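Long-range contacts in putative methyltransferase (Emericella variicolor, PDB 7DMB), which probably acts as a trans-acting methyltransferase alongside a polyketide synthase in calbistrin biosynthesis, and binds S-adenosyl-L-homocysteine: residues A[202-207]-A[278-283]; A[232-237]-A[255-260]. All coordinates share one frame; numbering follows the deposited sequence.

Contacts 1 and 2 lie side by side in one seven-stranded mixed sheet, their centres about 9 Å apart. Contact 1 pairs strands 200-205 and 276-282 in its middle; contact 2 pairs strand 229-236 with 255-259, an outermost strand. Because 229-236 is also the neighbour of 200-205, the four strands run parallel in the order 255-259, 229-236, 200-205, 276-282. Along the chain contact 2 is nested inside the loop that contact 1 closes. Probable hydrogen bonds between E204 and both Y232 and T235 tie the two together. Both reach SAH at the C-terminal ends of their strands, contact 1 chiefly at its amino group, contact 2 at its ribose, and both at the adenine.

Contact 1: A[202-207]-A[278-283]; sequences ILEIGA and VVIASN. With SAH (S-adenosyl-L-homocysteine), chain C.
In the central parallel strand pair of a Rossmann-like class I methyltransferase fold, the flat carboxylate of E204 is carried on an extended chain (CG anti to the backbone N, chi1 175°) that crosses I280 obliquely, E204 CG lying 3.6 Å from I280 O. OE1 is probably hydrogen-bonded to the hydroxyls of Y232 and T213, and OE2 lies 3.0 Å from a water that also bridges I205 O and S282 N, so both oxygens have partners. A second flat group, the adenine of SAH, has I237 over one face, while I205 CG2 lies on the other side of the ring plane, just beyond the C2 rim. I280 N bonds to L203 O at 2.8 Å and I205 N to I280 O at 2.7 Å; L203 N to V278 O completes the set. On the E204 face, I202 and I280 lie side by side, CG2 to CG1 at 3.7 Å. On the other face I205 CG1 meets V279 CG1, also at 3.7 Å. Past the strands G206 begins a glycine-rich turn consistent with a GxGxxG-type motif. The SAH amino nitrogen N is hydrogen-bonded to G206 O at 2.9 Å and to S282 O at 3.2 Å.

Contact 2: A[232-237]-A[255-260]; sequences YVFTDI and VEYRAL. With SAH (S-adenosyl-L-homocysteine), chain C.
F234 and Y257 pack obliquely across the two strands of a beta-alpha-beta unit (strand 229-236, helix 242-248, strand 255-259) in a Rossmann-like methyltransferase sheet. F234, L260 and R258 have the most surface buried here. With CG anti to its backbone N (chi1 -177°), the F234 ring reaches Y257, whose CE1 sits 4.0 Å above one face, offset toward the rim. The ring centroids are 5.3 Å apart and the planes inclined at 35°; A245 of the crossover helix touches both side chains. F234 is held on its strand through both backbone polar atoms, N to E256 O and O to R258 N, the latter at 3.1 Å. On the opposite face R258 runs its chain over V233, CD to CG1 at 4.3 Å, before NH2 finds G270 O and the guanidinium makes a cation-pi contact with F271. L260 sets CB 3.8 Å from T235 CB, while T235 OG1 binds E204 O and a water shared with L260 O. The bond from L260 N to D236 O is short, 2.7 Å, although the donor stands 37° out of the carbonyl plane. I237 lays CB over the six-membered ring of the adenine. The acidic D236 clasps the ribose as in many class I methyltransferases: OD1 takes the SAH hydroxyl O2' at 2.7 Å and OD2 takes O3' at 2.6 Å.

Contact 1: A[202-207]-A[278-283]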
loop_
_atom_site.group_PDB
_atom_site.type_symbol
_atom_site.label_atom_id
_atom_site.label_comp_id
_atom_site.label_asym_id
_atom_site.label_seq_id
_atom_site.Cartn_x
_atom_site.Cartn_y
_atom_site.Cartn_z
ATOM N N ILE A 202 16.760 7.577 -8.943
ATOM C CA ILE A 202 15.508 7.148 -8.317
ATOM C C ILE A 202 15.734 7.018 -6.818
ATOM O O ILE A 202 16.772 6.504 -6.382
ATOM C CB ILE A 202 14.970 5.800 -8.857
ATOM C CG1 ILE A 202 14.710 5.835 -10.347
ATOM C CG2 ILE A 202 13.654 5.414 -8.159
ATOM C CD1 ILE A 202 15.676 4.961 -11.111
ATOM N N LEU A 203 14.756 7.474 -6.034
ATOM C CA LEU A 203 14.724 7.237 -4.600
ATOM C C LEU A 203 13.360 6.661 -4.259
ATOM O O LEU A 203 12.337 7.202 -4.691
ATOM C CB LEU A 203 14.977 8.523 -3.810
ATOM C CG LEU A 203 15.139 8.385 -2.290
ATOM C CD1 LEU A 203 16.289 9.257 -1.785
ATOM C CD2 LEU A 203 13.851 8.738 -1.587
ATOM N N GLU A 204 13.324 5.569 -3.500
ATOM C CA GLU A 204 12.043 5.039 -3.025
ATOM C C GLU A 204 11.896 5.277 -1.519
ATOM O O GLU A 204 12.767 4.878 -0.730
ATOM C CB GLU A 204 11.884 3.554 -3.356
ATOM C CG GLU A 204 10.616 2.952 -2.762
ATOM C CD GLU A 204 10.406 1.543 -3.219
ATOM O OE1 GLU A 204 11.280 1.042 -3.966
ATOM O OE2 GLU A 204 9.379 0.935 -2.837
ATOM N N ILE A 205 10.804 5.958 -1.137
ATOM C CA ILE A 205 10.424 6.167 0.258
ATOM C C ILE A 205 9.804 4.885 0.799
ATOM O O ILE A 205 9.042 4.212 0.096
ATOM C CB ILE A 205 9.413 7.332 0.391
ATOM C CG1 ILE A 205 9.895 8.595 -0.325
ATOM C CG2 ILE A 205 9.087 7.618 1.873
ATOM C CD1 ILE A 205 11.046 9.231 0.354
ATOM N N GLY A 206 10.097 4.568 2.061
ATOM C CA GLY A 206 9.471 3.465 2.780
ATOM C C GLY A 206 9.337 2.178 1.989
ATOM O O GLY A 206 8.270 1.570 1.959
ATOM N N ALA A 207 10.409 1.790 1.303
ATOM C CA ALA A 207 10.372 0.645 0.404
ATOM C C ALA A 207 10.090 -0.662 1.143
ATOM O O ALA A 207 9.588 -1.615 0.533
ATOM C CB ALA A 207 11.696 0.554 -0.338
ATOM N N VAL A 278 12.979 10.811 -10.051
ATOM C CA VAL A 278 11.742 10.120 -9.708
ATOM C C VAL A 278 11.836 9.691 -8.252
ATOM O O VAL A 278 12.838 9.094 -7.834
ATOM C CB VAL A 278 11.471 8.899 -10.619
ATOM C CG1 VAL A 278 10.125 8.249 -10.270
ATOM C CG2 VAL A 278 11.481 9.308 -12.098
ATOM N N VAL A 279 10.806 10.007 -7.475
ATOM C CA VAL A 279 10.646 9.470 -6.126
ATOM C C VAL A 279 9.498 8.473 -6.170
ATOM O O VAL A 279 8.414 8.796 -6.674
ATOM C CB VAL A 279 10.385 10.579 -5.087
ATOM C CG1 VAL A 279 9.895 9.988 -3.772
ATOM C CG2 VAL A 279 11.646 11.408 -4.859
ATOM N N ILE A 280 9.745 7.261 -5.671
ATOM C CA ILE A 280 8.741 6.200 -5.611
ATOM C C ILE A 280 8.248 6.068 -4.171
ATOM O O ILE A 280 9.049 6.106 -3.226
ATOM C CB ILE A 280 9.305 4.850 -6.106
ATOM C CG1 ILE A 280 10.048 4.986 -7.453
ATOM C CG2 ILE A 280 8.210 3.779 -6.163
ATOM C CD1 ILE A 280 9.143 5.046 -8.622
ATOM N N ALA A 281 6.931 5.886 -4.001
ATOM C CA ALA A 281 6.371 5.617 -2.676
ATOM C C ALA A 281 5.115 4.758 -2.790
ATOM O O ALA A 281 4.145 5.158 -3.448
ATOM C CB ALA A 281 6.073 6.929 -1.947
ATOM N N SER A 282 5.117 3.584 -2.141
ATOM C CA SER A 282 3.957 2.697 -2.183
ATOM C C SER A 282 3.479 2.486 -0.752
ATOM O O SER A 282 4.132 1.800 0.046
ATOM C CB SER A 282 4.282 1.377 -2.867
ATOM O OG SER A 282 3.215 0.444 -2.777
ATOM N N ASN A 283 2.354 3.122 -0.443
ATOM C CA ASN A 283 1.605 2.892 0.781
ATOM C C ASN A 283 2.455 3.194 2.015
ATOM O O ASN A 283 2.365 2.523 3.042
ATOM C CB ASN A 283 1.025 1.478 0.786
ATOM C CG ASN A 283 -0.256 1.397 -0.042
ATOM O OD1 ASN A 283 -1.213 2.142 0.213
ATOM N ND2 ASN A 283 -0.253 0.553 -1.077
HETATM N N SAH C . 6.516 -0.258 0.528
HETATM C CA SAH C . 6.107 -1.286 1.525
HETATM C CB SAH C . 4.584 -1.358 1.679
HETATM C CG SAH C . 4.031 -0.290 2.599
HETATM S SD SAH C . 4.454 -0.524 4.353
HETATM C C SAH C . 6.649 -2.651 1.094
HETATM O O SAH C . 7.122 -3.370 1.998
HETATM O OXT SAH C . 6.604 -2.927 -0.129
HETATM C "C5'" SAH C . 4.974 1.150 4.809
HETATM C "C4'" SAH C . 6.481 1.278 4.884
HETATM O "O4'" SAH C . 6.824 2.673 5.065
HETATM C "C3'" SAH C . 7.110 0.519 6.055
HETATM O "O3'" SAH C . 8.231 -0.221 5.588
HETATM C "C2'" SAH C . 7.481 1.635 7.037
HETATM O "O2'" SAH C . 8.605 1.364 7.847
HETATM C "C1'" SAH C . 7.768 2.800 6.099
HETATM N N9 SAH C . 7.571 4.100 6.732
HETATM C C8 SAH C . 6.633 4.389 7.691
HETATM N N7 SAH C . 6.657 5.635 8.087
HETATM C C5 SAH C . 7.686 6.207 7.355
HETATM C C6 SAH C . 8.210 7.514 7.326
HETATM N N6 SAH C . 7.756 8.506 8.087
HETATM N N1 SAH C . 9.238 7.756 6.476
HETATM C C2 SAH C . 9.690 6.750 5.717
HETATM N N3 SAH C . 9.273 5.488 5.657
HETATM C C4 SAH C . 8.257 5.271 6.511
HETATM O O HOH W 1 7.405 2.358 -1.094
#

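Contact 2: A[232-237]-A[255-260]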
loop_
_atom_site.group_PDB
_atom_site.type_symbol
_atom_site.label_atom_id
_atom_site.label_comp_id
_atom_site.label_asym_id
_atom_site.label_seq_id
_atom_site.Cartn_x
_atom_site.Cartn_y
_atom_site.Cartn_z
ATOM N N TYR A 232 19.755 3.765 -7.761
ATOM C CA TYR A 232 18.504 3.509 -7.046
ATOM C C TYR A 232 18.778 3.635 -5.553
ATOM O O TYR A 232 19.513 2.820 -4.987
ATOM C CB TYR A 232 17.939 2.125 -7.386
ATOM C CG TYR A 232 16.479 1.936 -7.012
ATOM C CD1 TYR A 232 15.503 1.847 -7.996
ATOM C CD2 TYR A 232 16.079 1.858 -5.676
ATOM C CE1 TYR A 232 14.172 1.689 -7.673
ATOM C CE2 TYR A 232 14.731 1.707 -5.341
ATOM C CZ TYR A 232 13.784 1.613 -6.345
ATOM O OH TYR A 232 12.445 1.454 -6.045
ATOM N N VAL A 233 18.190 4.643 -4.913
ATOM C CA VAL A 233 18.296 4.818 -3.466
ATOM C C VAL A 233 17.064 4.173 -2.829
ATOM O O VAL A 233 15.950 4.690 -2.920
ATOM C CB VAL A 233 18.446 6.290 -3.076
ATOM C CG1 VAL A 233 18.653 6.400 -1.585
ATOM C CG2 VAL A 233 19.626 6.943 -3.850
ATOM N N PHE A 234 17.274 3.010 -2.220
ATOM C CA PHE A 234 16.264 2.283 -1.454
ATOM C C PHE A 234 16.243 2.845 -0.037
ATOM O O PHE A 234 17.249 2.760 0.676
ATOM C CB PHE A 234 16.627 0.794 -1.463
ATOM C CG PHE A 234 15.635 -0.131 -0.766
ATOM C CD1 PHE A 234 14.868 -1.015 -1.505
ATOM C CD2 PHE A 234 15.533 -0.172 0.621
ATOM C CE1 PHE A 234 13.979 -1.894 -0.881
ATOM C CE2 PHE A 234 14.656 -1.045 1.251
ATOM C CZ PHE A 234 13.872 -1.902 0.501
ATOM N N THR A 235 15.128 3.455 0.369
ATOM C CA THR A 235 15.045 4.001 1.718
ATOM C C THR A 235 13.806 3.495 2.437
ATOM O O THR A 235 12.817 3.067 1.829
ATOM C CB THR A 235 15.060 5.553 1.764
ATOM O OG1 THR A 235 13.830 6.095 1.258
ATOM C CG2 THR A 235 16.241 6.099 0.967
ATOM N N ASP A 236 13.904 3.545 3.761
ATOM C CA ASP A 236 12.804 3.284 4.671
ATOM C C ASP A 236 13.091 4.110 5.911
ATOM O O ASP A 236 14.211 4.593 6.107
ATOM C CB ASP A 236 12.663 1.782 5.005
ATOM C CG ASP A 236 11.290 1.427 5.598
ATOM O OD1 ASP A 236 11.134 1.509 6.837
ATOM O OD2 ASP A 236 10.370 1.083 4.821
ATOM N N ILE A 237 12.068 4.301 6.737
ATOM C CA ILE A 237 12.345 4.906 8.031
ATOM C C ILE A 237 13.076 3.931 8.945
ATOM O O ILE A 237 13.760 4.353 9.887
ATOM C CB ILE A 237 11.044 5.388 8.692
ATOM C CG1 ILE A 237 11.356 6.396 9.806
ATOM C CG2 ILE A 237 10.235 4.195 9.201
ATOM C CD1 ILE A 237 10.118 7.037 10.446
ATOM N N VAL A 255 22.522 0.075 -6.331
ATOM C CA VAL A 255 21.479 0.292 -5.334
ATOM C C VAL A 255 22.144 0.707 -4.024
ATOM O O VAL A 255 23.142 0.106 -3.613
ATOM C CB VAL A 255 20.610 -0.968 -5.156
ATOM C CG1 VAL A 255 19.376 -0.676 -4.304
ATOM C CG2 VAL A 255 20.200 -1.523 -6.523
ATOM N N GLU A 256 21.614 1.750 -3.384
ATOM C CA GLU A 256 22.019 2.115 -2.032
ATOM C C GLU A 256 20.860 1.903 -1.067
ATOM O O GLU A 256 19.686 1.912 -1.457
ATOM C CB GLU A 256 22.497 3.570 -1.952
ATOM C CG GLU A 256 23.681 3.862 -2.860
ATOM C CD GLU A 256 24.073 5.327 -2.843
ATOM O OE1 GLU A 256 24.301 5.872 -1.737
ATOM O OE2 GLU A 256 24.136 5.932 -3.940
ATOM N N TYR A 257 21.205 1.731 0.206
ATOM C CA TYR A 257 20.240 1.377 1.249
ATOM C C TYR A 257 20.477 2.321 2.429
ATOM O O TYR A 257 21.445 2.162 3.176
ATOM C CB TYR A 257 20.394 -0.093 1.638
ATOM C CG TYR A 257 20.197 -1.062 0.475
ATOM C CD1 TYR A 257 19.022 -1.773 0.347
ATOM C CD2 TYR A 257 21.189 -1.258 -0.495
ATOM C CE1 TYR A 257 18.822 -2.653 -0.695
ATOM C CE2 TYR A 257 20.996 -2.133 -1.552
ATOM C CZ TYR A 257 19.806 -2.835 -1.641
ATOM O OH TYR A 257 19.567 -3.726 -2.669
ATOM N N ARG A 258 19.601 3.311 2.587
ATOM C CA ARG A 258 19.825 4.422 3.500
ATOM C C ARG A 258 18.524 4.747 4.225
ATOM O O ARG A 258 17.450 4.731 3.615
ATOM C CB ARG A 258 20.337 5.660 2.740
ATOM C CG ARG A 258 21.619 5.444 1.880
ATOM C CD ARG A 258 22.039 6.738 1.113
ATOM N NE ARG A 258 22.192 7.877 2.015
ATOM C CZ ARG A 258 22.158 9.154 1.651
ATOM N NH1 ARG A 258 21.969 9.491 0.385
ATOM N NH2 ARG A 258 22.299 10.102 2.568
ATOM N N ALA A 259 18.610 5.043 5.522
ATOM C CA ALA A 259 17.399 5.362 6.274
ATOM C C ALA A 259 16.897 6.758 5.917
ATOM O O ALA A 259 17.677 7.652 5.574
ATOM C CB ALA A 259 17.648 5.269 7.780
ATOM N N LEU A 260 15.575 6.942 5.998
ATOM C CA LEU A 260 14.965 8.235 5.704
ATOM C C LEU A 260 13.561 8.292 6.283
ATOM O O LEU A 260 12.736 7.397 6.041
ATOM C CB LEU A 260 14.909 8.506 4.203
ATOM C CG LEU A 260 14.074 9.739 3.855
ATOM C CD1 LEU A 260 14.755 10.991 4.413
ATOM C CD2 LEU A 260 13.885 9.877 2.362
HETATM N N SAH C . 6.516 -0.258 0.528
HETATM C CA SAH C . 6.107 -1.286 1.525
HETATM C CB SAH C . 4.584 -1.358 1.679
HETATM C CG SAH C . 4.031 -0.290 2.599
HETATM S SD SAH C . 4.454 -0.524 4.353
HETATM C C SAH C . 6.649 -2.651 1.094
HETATM O O SAH C . 7.122 -3.370 1.998
HETATM O OXT SAH C . 6.604 -2.927 -0.129
HETATM C "C5'" SAH C . 4.974 1.150 4.809
HETATM C "C4'" SAH C . 6.481 1.278 4.884
HETATM O "O4'" SAH C . 6.824 2.673 5.065
HETATM C "C3'" SAH C . 7.110 0.519 6.055
HETATM O "O3'" SAH C . 8.231 -0.221 5.588
HETATM C "C2'" SAH C . 7.481 1.635 7.037
HETATM O "O2'" SAH C . 8.605 1.364 7.847
HETATM C "C1'" SAH C . 7.768 2.800 6.099
HETATM N N9 SAH C . 7.571 4.100 6.732
HETATM C C8 SAH C . 6.633 4.389 7.691
HETATM N N7 SAH C . 6.657 5.635 8.087
HETATM C C5 SAH C . 7.686 6.207 7.355
HETATM C C6 SAH C . 8.210 7.514 7.326
HETATM N N6 SAH C . 7.756 8.506 8.087
HETATM N N1 SAH C . 9.238 7.756 6.476
HETATM C C2 SAH C . 9.690 6.750 5.717
HETATM N N3 SAH C . 9.273 5.488 5.657
HETATM C C4 SAH C . 8.257 5.271 6.511
HETATM O O HOH W 2 11.943 6.284 3.568
#